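Long-range contacts in citryl-spermidine/3,4-dihydroxybenzoyl-citryl-spermidine:spermidine ligase (Bacillus anthracis, PDB 3TO3), which catalyses the ATP-dependent condensation of spermidine with citryl-spermidine intermediates in the biosynthesis of the siderophore petrobactin: residues B[190-195]-B[268-274]; B[214-218]-B[294-298]; B[241-245]-B[352-356]. One frame throughout, in Å; residues are numbered along the deposited sequence.

Interaction 1. Residues B[190-195]-B[268-274]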
loop_
_atom_site.group_PDB
_atom_site.type_symbol
_atom_site.label_atom_id
_atom_site.label_comp_id
_atom_site.label_asym_id
_atom_site.label_seq_id
_atom_site.Cartn_x
_atom_site.Cartn_y
_atom_site.Cartn_z
ATOM N N LYS B 190 -14.996 17.314 -8.320
ATOM C CA LYS B 190 -15.172 17.336 -9.764
ATOM C C LYS B 190 -14.717 16.012 -10.275
ATOM O O LYS B 190 -13.708 15.503 -9.820
ATOM C CB LYS B 190 -14.248 18.357 -10.409
ATOM C CG LYS B 190 -14.410 19.740 -9.928
ATOM C CD LYS B 190 -15.732 20.263 -10.330
ATOM C CE LYS B 190 -15.634 21.749 -10.569
ATOM N NZ LYS B 190 -16.997 22.258 -10.818
ATOM N N LEU B 191 -15.424 15.470 -11.253
ATOM C CA LEU B 191 -14.940 14.294 -11.936
ATOM C C LEU B 191 -13.876 14.761 -12.896
ATOM O O LEU B 191 -13.926 15.895 -13.379
ATOM C CB LEU B 191 -16.071 13.596 -12.672
ATOM C CG LEU B 191 -17.174 13.138 -11.725
ATOM C CD1 LEU B 191 -18.257 12.457 -12.501
ATOM C CD2 LEU B 191 -16.567 12.193 -10.781
ATOM N N ILE B 192 -12.881 13.908 -13.113
ATOM C CA ILE B 192 -11.914 14.105 -14.176
ATOM C C ILE B 192 -12.432 13.400 -15.436
ATOM O O ILE B 192 -12.798 12.233 -15.376
ATOM C CB ILE B 192 -10.544 13.494 -13.780
ATOM C CG1 ILE B 192 -10.002 14.148 -12.487
ATOM C CG2 ILE B 192 -9.577 13.543 -14.967
ATOM C CD1 ILE B 192 -9.990 15.681 -12.470
ATOM N N TRP B 193 -12.481 14.102 -16.560
ATOM C CA TRP B 193 -12.830 13.479 -17.839
ATOM C C TRP B 193 -11.592 13.073 -18.597
ATOM O O TRP B 193 -10.682 13.887 -18.776
ATOM C CB TRP B 193 -13.627 14.451 -18.723
ATOM C CG TRP B 193 -15.064 14.517 -18.356
ATOM C CD1 TRP B 193 -15.674 15.500 -17.657
ATOM C CD2 TRP B 193 -16.061 13.518 -18.606
ATOM N NE1 TRP B 193 -16.988 15.193 -17.467
ATOM C CE2 TRP B 193 -17.255 13.979 -18.042
ATOM C CE3 TRP B 193 -16.059 12.288 -19.274
ATOM C CZ2 TRP B 193 -18.456 13.256 -18.121
ATOM C CZ3 TRP B 193 -17.226 11.580 -19.355
ATOM C CH2 TRP B 193 -18.422 12.066 -18.777
ATOM N N ILE B 194 -11.550 11.819 -19.053
ATOM C CA ILE B 194 -10.470 11.385 -19.929
ATOM C C ILE B 194 -11.037 10.833 -21.236
ATOM O O ILE B 194 -12.158 10.343 -21.284
ATOM C CB ILE B 194 -9.549 10.259 -19.289
ATOM C CG1 ILE B 194 -10.307 8.932 -19.192
ATOM C CG2 ILE B 194 -8.975 10.683 -17.944
ATOM C CD1 ILE B 194 -9.489 7.773 -18.762
ATOM N N ALA B 195 -10.246 10.906 -22.295
ATOM C CA ALA B 195 -10.526 10.156 -23.492
ATOM C C ALA B 195 -9.773 8.839 -23.415
ATOM O O ALA B 195 -8.607 8.801 -23.027
ATOM C CB ALA B 195 -10.099 10.935 -24.723
ATOM N N ILE B 268 -4.727 6.950 -23.474
ATOM C CA ILE B 268 -5.498 7.715 -22.508
ATOM C C ILE B 268 -5.107 9.189 -22.612
ATOM O O ILE B 268 -3.925 9.543 -22.683
ATOM C CB ILE B 268 -5.195 7.253 -21.087
ATOM C CG1 ILE B 268 -5.995 6.025 -20.741
ATOM C CG2 ILE B 268 -5.602 8.286 -20.103
ATOM C CD1 ILE B 268 -5.545 5.497 -19.392
ATOM N N ILE B 269 -6.091 10.068 -22.648
ATOM C CA ILE B 269 -5.773 11.482 -22.780
ATOM C C ILE B 269 -6.610 12.257 -21.775
ATOM O O ILE B 269 -7.833 12.087 -21.701
ATOM C CB ILE B 269 -6.096 12.028 -24.183
ATOM C CG1 ILE B 269 -5.367 11.240 -25.270
ATOM C CG2 ILE B 269 -5.756 13.503 -24.269
ATOM C CD1 ILE B 269 -5.808 11.576 -26.702
ATOM N N TYR B 270 -5.936 13.103 -21.007
ATOM C CA TYR B 270 -6.590 13.911 -20.011
ATOM C C TYR B 270 -7.318 15.070 -20.694
ATOM O O TYR B 270 -6.728 15.803 -21.470
ATOM C CB TYR B 270 -5.555 14.429 -19.002
ATOM C CG TYR B 270 -6.085 15.545 -18.128
ATOM C CD1 TYR B 270 -6.852 15.283 -17.010
ATOM C CD2 TYR B 270 -5.825 16.874 -18.437
ATOM C CE1 TYR B 270 -7.372 16.336 -16.220
ATOM C CE2 TYR B 270 -6.328 17.915 -17.661
ATOM C CZ TYR B 270 -7.093 17.641 -16.554
ATOM O OH TYR B 270 -7.594 18.693 -15.801
ATOM N N LEU B 271 -8.596 15.239 -20.386
ATOM C CA LEU B 271 -9.385 16.340 -20.933
ATOM C C LEU B 271 -9.574 17.478 -19.906
ATOM O O LEU B 271 -9.194 18.620 -20.165
ATOM C CB LEU B 271 -10.710 15.846 -21.511
ATOM C CG LEU B 271 -10.431 14.743 -22.525
ATOM C CD1 LEU B 271 -11.718 13.952 -22.903
ATOM C CD2 LEU B 271 -9.759 15.361 -23.741
ATOM N N GLY B 272 -10.198 17.186 -18.771
ATOM C CA GLY B 272 -10.396 18.201 -17.739
ATOM C C GLY B 272 -11.423 17.806 -16.691
ATOM O O GLY B 272 -11.692 16.625 -16.486
ATOM N N GLU B 273 -12.029 18.798 -16.048
ATOM C CA GLU B 273 -12.907 18.554 -14.907
ATOM C C GLU B 273 -14.362 18.703 -15.293
ATOM O O GLU B 273 -14.671 19.446 -16.216
ATOM C CB GLU B 273 -12.553 19.507 -13.767
ATOM C CG GLU B 273 -11.052 19.520 -13.502
ATOM C CD GLU B 273 -10.647 20.338 -12.300
ATOM O OE1 GLU B 273 -10.327 21.535 -12.472
ATOM O OE2 GLU B 273 -10.620 19.769 -11.192
ATOM N N SER B 274 -15.256 17.965 -14.633
ATOM C CA SER B 274 -16.674 18.137 -14.932
ATOM C C SER B 274 -17.136 19.548 -14.586
ATOM O O SER B 274 -16.539 20.203 -13.736
ATOM C CB SER B 274 -17.520 17.096 -14.203
ATOM O OG SER B 274 -17.194 17.049 -12.839
#
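Trp193 and Gly272 pair at the middle of two antiparallel strands, 192-195 and 268-273, which meet with a classic beta bulge. Strand 192-197 is the central strand of a three-stranded sheet; 268-273 flanks it on one side and 241-246 on the other.

The backbone bonds come first. Trp193 N gives a short, nearly straight bond to Gly272 O (2.6 Å, 171°). Trp193 O takes two donors at the bulge: Leu271 N at 3.0 Å and, more weakly, Gly272 N. The extra residue shifts the register by one, so Ile194 pairs with Tyr270. Beyond it, Ala195 and Ile269 exchange two N-H to O bonds as a hydrogen-bonded pair. The backbone angles of Gly272 would press a side chain against the preceding carbonyl, so glycine suits this place.

Apolar contacts lie on both faces. On the face of Ile192, Ile194 and Tyr270, Ile192 CG2 reaches the edge of the tyrosine ring, 3.8 Å from Tyr270 CE1. His8 of the second subunit meets the same ring edge-to-face, so this face borders the dimer interface. Leu271, at the bulge, points at the neighbouring strand, and its CD1 lies 3.9 Å from Ala195 CB. Phe243 of strand 241-246 and Tyr227 of helix 221-232 also pack on Leu271.

Polar side chains act at the Leu191 and Ser274 end of the pair. The Lys190 chain passes beside Ser274 O, but its NZ is hydrogen-bonded to Ala275 O and forms a salt bridge with Asp277. Ser274 N donates to Leu191 O (2.8 Å). Ser274 OG is also held by a hydrogen bond with Asp276 O. With chi1 at 50°, this OG sits between its own backbone N and carbonyl carbon and accepts a hydrogen bond from Leu191 N at 2.9 Å.

Interaction 2. Residues B[214-218]-B[294-298]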
loop_
_atom_site.group_PDB
_atom_site.type_symbol
_atom_site.label_atom_id
_atom_site.label_comp_id
_atom_site.label_asym_id
_atom_site.label_seq_id
_atom_site.Cartn_x
_atom_site.Cartn_y
_atom_site.Cartn_z
ATOM N N ILE B 214 -26.181 9.866 -23.616
ATOM C CA ILE B 214 -25.800 10.221 -22.252
ATOM C C ILE B 214 -24.565 11.126 -22.155
ATOM O O ILE B 214 -24.503 11.981 -21.290
ATOM C CB ILE B 214 -25.599 8.957 -21.398
ATOM C CG1 ILE B 214 -26.480 9.031 -20.168
ATOM C CG2 ILE B 214 -24.146 8.804 -20.968
ATOM C CD1 ILE B 214 -25.793 9.694 -18.996
ATOM N N LEU B 215 -23.595 10.949 -23.040
ATOM C CA LEU B 215 -22.500 11.916 -23.180
ATOM C C LEU B 215 -22.959 13.318 -23.587
ATOM O O LEU B 215 -22.350 14.311 -23.199
ATOM C CB LEU B 215 -21.521 11.468 -24.255
ATOM C CG LEU B 215 -20.427 10.482 -23.935
ATOM C CD1 LEU B 215 -19.397 10.646 -25.020
ATOM C CD2 LEU B 215 -19.832 10.771 -22.576
ATOM N N LYS B 216 -23.995 13.404 -24.412
ATOM C CA LYS B 216 -24.501 14.713 -24.779
ATOM C C LYS B 216 -24.745 15.473 -23.487
ATOM O O LYS B 216 -24.129 16.513 -23.255
ATOM C CB LYS B 216 -25.809 14.595 -25.557
ATOM C CG LYS B 216 -25.648 14.224 -27.027
ATOM C CD LYS B 216 -25.180 15.404 -27.875
ATOM C CE LYS B 216 -25.531 15.222 -29.364
ATOM N NZ LYS B 216 -25.123 16.385 -30.228
ATOM N N SER B 217 -25.576 14.898 -22.618
ATOM C CA SER B 217 -26.033 15.554 -21.397
ATOM C C SER B 217 -24.934 15.718 -20.362
ATOM O O SER B 217 -24.833 16.739 -19.705
ATOM C CB SER B 217 -27.137 14.718 -20.763
ATOM O OG SER B 217 -27.873 14.014 -21.745
ATOM N N GLU B 218 -24.118 14.696 -20.196
ATOM C CA GLU B 218 -23.176 14.700 -19.091
ATOM C C GLU B 218 -21.980 15.632 -19.313
ATOM O O GLU B 218 -21.496 16.254 -18.374
ATOM C CB GLU B 218 -22.733 13.265 -18.743
ATOM C CG GLU B 218 -23.870 12.419 -18.221
ATOM C CD GLU B 218 -24.543 13.080 -17.011
ATOM O OE1 GLU B 218 -23.830 13.345 -16.005
ATOM O OE2 GLU B 218 -25.766 13.363 -17.081
ATOM N N LYS B 294 -31.341 15.884 -10.378
ATOM C CA LYS B 294 -32.057 14.924 -11.232
ATOM C C LYS B 294 -31.102 14.141 -12.142
ATOM O O LYS B 294 -31.441 13.081 -12.660
ATOM C CB LYS B 294 -33.131 15.612 -12.075
ATOM C CG LYS B 294 -34.117 16.466 -11.280
ATOM C CD LYS B 294 -35.062 15.618 -10.451
ATOM C CE LYS B 294 -36.389 16.357 -10.189
ATOM N NZ LYS B 294 -37.322 16.372 -11.363
ATOM N N ARG B 295 -29.914 14.677 -12.345
ATOM C CA ARG B 295 -28.930 13.995 -13.157
ATOM C C ARG B 295 -28.510 12.680 -12.500
ATOM O O ARG B 295 -28.639 12.508 -11.292
ATOM C CB ARG B 295 -27.751 14.920 -13.374
ATOM C CG ARG B 295 -28.166 16.148 -14.205
ATOM C CD ARG B 295 -27.947 15.878 -15.682
ATOM N NE ARG B 295 -26.533 15.628 -15.897
ATOM C CZ ARG B 295 -25.606 16.577 -15.803
ATOM N NH1 ARG B 295 -25.992 17.819 -15.544
ATOM N NH2 ARG B 295 -24.308 16.288 -15.975
ATOM N N PRO B 296 -28.058 11.730 -13.308
ATOM C CA PRO B 296 -27.695 10.397 -12.818
ATOM C C PRO B 296 -26.459 10.409 -11.904
ATOM O O PRO B 296 -25.617 11.302 -11.985
ATOM C CB PRO B 296 -27.358 9.632 -14.113
ATOM C CG PRO B 296 -26.908 10.725 -15.091
ATOM C CD PRO B 296 -27.821 11.895 -14.755
ATOM N N TYR B 297 -26.384 9.407 -11.034
ATOM C CA TYR B 297 -25.203 9.121 -10.248
ATOM C C TYR B 297 -24.142 8.500 -11.141
ATOM O O TYR B 297 -24.441 7.940 -12.204
ATOM C CB TYR B 297 -25.500 8.105 -9.132
ATOM C CG TYR B 297 -26.719 8.376 -8.271
ATOM C CD1 TYR B 297 -26.686 9.320 -7.250
ATOM C CD2 TYR B 297 -27.900 7.650 -8.470
ATOM C CE1 TYR B 297 -27.827 9.559 -6.445
ATOM C CE2 TYR B 297 -29.020 7.864 -7.699
ATOM C CZ TYR B 297 -28.989 8.821 -6.682
ATOM O OH TYR B 297 -30.136 9.004 -5.929
ATOM N N VAL B 298 -22.906 8.582 -10.668
ATOM C CA VAL B 298 -21.758 7.999 -11.316
ATOM C C VAL B 298 -21.136 7.023 -10.329
ATOM O O VAL B 298 -20.843 7.379 -9.164
ATOM C CB VAL B 298 -20.777 9.110 -11.688
ATOM C CG1 VAL B 298 -19.829 8.631 -12.665
ATOM C CG2 VAL B 298 -21.540 10.218 -12.337
HETATM O O HOH W 1 -24.518 13.367 -13.264
HETATM O O HOH W 2 -22.680 18.950 -17.171
#
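Glu218 and Arg295 form a two-pronged salt bridge between helix 208-219 and the loop that leads into strand 297-306. The guanidinium grips side-on, with one nitrogen to each oxygen. Arg295 NE donates to Glu218 OE2 (2.7 Å, 159°), and Arg295 NH2 donates to Glu218 OE1 at 3.0 Å. Both oxygens lie near the guanidinium plane, but the two flat groups are turned 59° apart. NE meets OE2 on its syn side. Because of the twist it comes from out of the carboxylate plane, and NH2 reaches OE1 from above that plane.

Two waters also bridge the segments. One donates to Glu218 O and accepts a weak bond from Arg295 NH2. The other donates to Glu218 OE1 at 2.8 Å and to Pro296 O at 2.7 Å.

Pro296 packs against the same carboxylate, its CD 3.4 Å from Glu218 OE2. One turn earlier on the helix, Ile214 CD1 touches Pro296 CG.

Bends set up the grip. The Glu218 chain folds at chi2 (-56°), and Arg295 bends at chi2 and chi3. Farther out, Trp370 of strand 367-371 packs on both Glu218 and Pro296. A second salt bridge, which probably steadies the guanidinium, runs from Arg295 NH1 to Asp276 OD2.

Interaction 3. Residues B[241-245]-B[352-356]; sequences YLFIP and SVMYD
Two beta sheets pack here through strands 241-245 and 352-355, with Ile244 and Val353 at the crossing. The strand axes approach to 7.2 Å at 103°. No hydrogen bond joins the segments, and the contact is made by apolar side chains.

Val353 fits between Leu242 and Ile244. Its CG1 lies against the Ile244 side chain, 3.9 Å from Ile244 CG2. Its CG2 is 4.2 Å from Leu242 CD1 and also borders Ile244 CG1. A chi1 of 67° places the methyls on these sides, with Val353 CG1 between its own backbone N and carbonyl carbon and CG2 anti to N. The Leu242 and Val353 side chains run alongside each other, pointing opposite ways.

Strand 241-246 is an outer strand of the three-stranded antiparallel sheet, and 345-355 belongs to the large mixed sheet. Trp370 on strand 367-371 of that mixed sheet also packs on Val353 and Pro245.

Ile244 reaches farther along the other strand. Its CD1 lies over the backbone, 3.7 Å from Met354 C, and 3.9 Å from Tyr355 CB. Met354 is a selenomethionine whose side chain packs on helix 315-333. Of the Tyr355 side chain, the CB end takes part; the ring extends away from strand 241-245, and its OH is hydrogen-bonded to Asp262 OD1.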
loop_
_atom_site.group_PDB
_atom_site.type_symbol
_atom_site.label_atom_id
_atom_site.label_comp_id
_atom_site.label_asym_id
_atom_site.label_seq_id
_atom_site.Cartn_x
_atom_site.Cartn_y
_atom_site.Cartn_z
ATOM N N TYR B 241 -11.862 7.395 -29.913
ATOM C CA TYR B 241 -11.927 7.477 -28.445
ATOM C C TYR B 241 -13.325 7.465 -27.853
ATOM O O TYR B 241 -14.261 8.023 -28.425
ATOM C CB TYR B 241 -11.225 8.738 -27.954
ATOM C CG TYR B 241 -9.747 8.729 -28.210
ATOM C CD1 TYR B 241 -8.856 8.459 -27.193
ATOM C CD2 TYR B 241 -9.241 8.970 -29.485
ATOM C CE1 TYR B 241 -7.501 8.444 -27.426
ATOM C CE2 TYR B 241 -7.889 8.940 -29.731
ATOM C CZ TYR B 241 -7.019 8.686 -28.681
ATOM O OH TYR B 241 -5.664 8.666 -28.897
ATOM N N LEU B 242 -13.450 6.827 -26.696
ATOM C CA LEU B 242 -14.616 7.023 -25.840
ATOM C C LEU B 242 -14.230 7.981 -24.701
ATOM O O LEU B 242 -13.079 8.383 -24.591
ATOM C CB LEU B 242 -15.099 5.678 -25.310
ATOM C CG LEU B 242 -15.570 4.683 -26.389
ATOM C CD1 LEU B 242 -15.781 3.263 -25.835
ATOM C CD2 LEU B 242 -16.890 5.174 -27.059
ATOM N N PHE B 243 -15.175 8.326 -23.850
ATOM C CA PHE B 243 -14.960 9.321 -22.806
ATOM C C PHE B 243 -15.410 8.733 -21.508
ATOM O O PHE B 243 -16.518 8.199 -21.450
ATOM C CB PHE B 243 -15.751 10.593 -23.109
ATOM C CG PHE B 243 -15.287 11.274 -24.364
ATOM C CD1 PHE B 243 -15.776 10.877 -25.608
ATOM C CD2 PHE B 243 -14.317 12.260 -24.313
ATOM C CE1 PHE B 243 -15.324 11.498 -26.790
ATOM C CE2 PHE B 243 -13.858 12.882 -25.489
ATOM C CZ PHE B 243 -14.363 12.506 -26.715
ATOM N N ILE B 244 -14.543 8.781 -20.488
ATOM C CA ILE B 244 -14.869 8.193 -19.194
ATOM C C ILE B 244 -14.573 9.180 -18.076
ATOM O O ILE B 244 -13.495 9.776 -18.021
ATOM C CB ILE B 244 -13.948 6.978 -18.973
ATOM C CG1 ILE B 244 -13.828 6.148 -20.266
ATOM C CG2 ILE B 244 -14.384 6.169 -17.773
ATOM C CD1 ILE B 244 -13.154 4.822 -20.052
ATOM N N PRO B 245 -15.519 9.323 -17.145
ATOM C CA PRO B 245 -15.296 10.133 -15.946
ATOM C C PRO B 245 -14.480 9.326 -14.898
ATOM O O PRO B 245 -14.714 8.131 -14.762
ATOM C CB PRO B 245 -16.710 10.476 -15.492
ATOM C CG PRO B 245 -17.546 9.342 -15.986
ATOM C CD PRO B 245 -16.867 8.733 -17.192
ATOM N N SER B 352 -22.815 2.393 -19.328
ATOM C CA SER B 352 -21.543 2.047 -18.701
ATOM C C SER B 352 -20.449 2.126 -19.728
ATOM O O SER B 352 -20.722 2.044 -20.890
ATOM C CB SER B 352 -21.584 0.643 -18.116
ATOM O OG SER B 352 -21.574 -0.292 -19.165
ATOM N N VAL B 353 -19.216 2.324 -19.287
ATOM C CA VAL B 353 -18.096 2.423 -20.201
ATOM C C VAL B 353 -16.854 2.070 -19.419
ATOM O O VAL B 353 -16.817 2.268 -18.210
ATOM C CB VAL B 353 -17.959 3.848 -20.747
ATOM C CG1 VAL B 353 -17.560 4.801 -19.627
ATOM C CG2 VAL B 353 -16.963 3.885 -21.902
HETATM N N MSE B 354 -15.836 1.565 -20.098
HETATM C CA MSE B 354 -14.594 1.207 -19.426
HETATM C C MSE B 354 -13.370 1.133 -20.360
HETATM O O MSE B 354 -13.475 1.009 -21.585
HETATM C CB MSE B 354 -14.762 -0.146 -18.802
HETATM C CG MSE B 354 -14.653 -1.186 -19.885
HETATM SE SE MSE B 354 -15.150 -2.908 -19.251
HETATM C CE MSE B 354 -16.839 -3.109 -20.226
ATOM N N TYR B 355 -12.201 1.188 -19.750
ATOM C CA TYR B 355 -10.946 1.031 -20.454
ATOM C C TYR B 355 -10.247 -0.123 -19.757
ATOM O O TYR B 355 -9.939 -0.031 -18.577
ATOM C CB TYR B 355 -10.133 2.306 -20.314
ATOM C CG TYR B 355 -8.789 2.283 -21.006
ATOM C CD1 TYR B 355 -8.664 2.700 -22.327
ATOM C CD2 TYR B 355 -7.643 1.876 -20.334
ATOM C CE1 TYR B 355 -7.431 2.709 -22.971
ATOM C CE2 TYR B 355 -6.399 1.904 -20.955
ATOM C CZ TYR B 355 -6.298 2.311 -22.273
ATOM O OH TYR B 355 -5.069 2.341 -22.890
ATOM N N ASP B 356 -10.056 -1.221 -20.474
ATOM C CA ASP B 356 -9.642 -2.482 -19.868
ATOM C C ASP B 356 -8.571 -3.098 -20.728
ATOM O O ASP B 356 -8.798 -3.368 -21.889
ATOM C CB ASP B 356 -10.826 -3.462 -19.777
ATOM C CG ASP B 356 -10.407 -4.869 -19.309
ATOM O OD1 ASP B 356 -11.035 -5.880 -19.742
ATOM O OD2 ASP B 356 -9.455 -4.964 -18.494
#

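From the N terminus, the chain passes 190-195, helix segment 214-218 and strand 241-245 before any contact closes. Interaction 1 closes first, when 268-274 returns to 190-195. Interaction 2 closes next at 294-298, and interaction 3 last at 352-356. All three cross one another, and none nests. Interactions 1 and 3 share the three-stranded sheet, where Ile194 O probably accepts a hydrogen bond from Ile244 N. Interaction 3 joins that sheet to the mixed sheet, and interaction 2 ties helix 208-219 to the loop entering strand 297-306 of the mixed sheet. Between them, Leu215 packs on Phe243, Val298 on Leu191 and Pro245, and the Trp193 ring on Leu215 and Pro245.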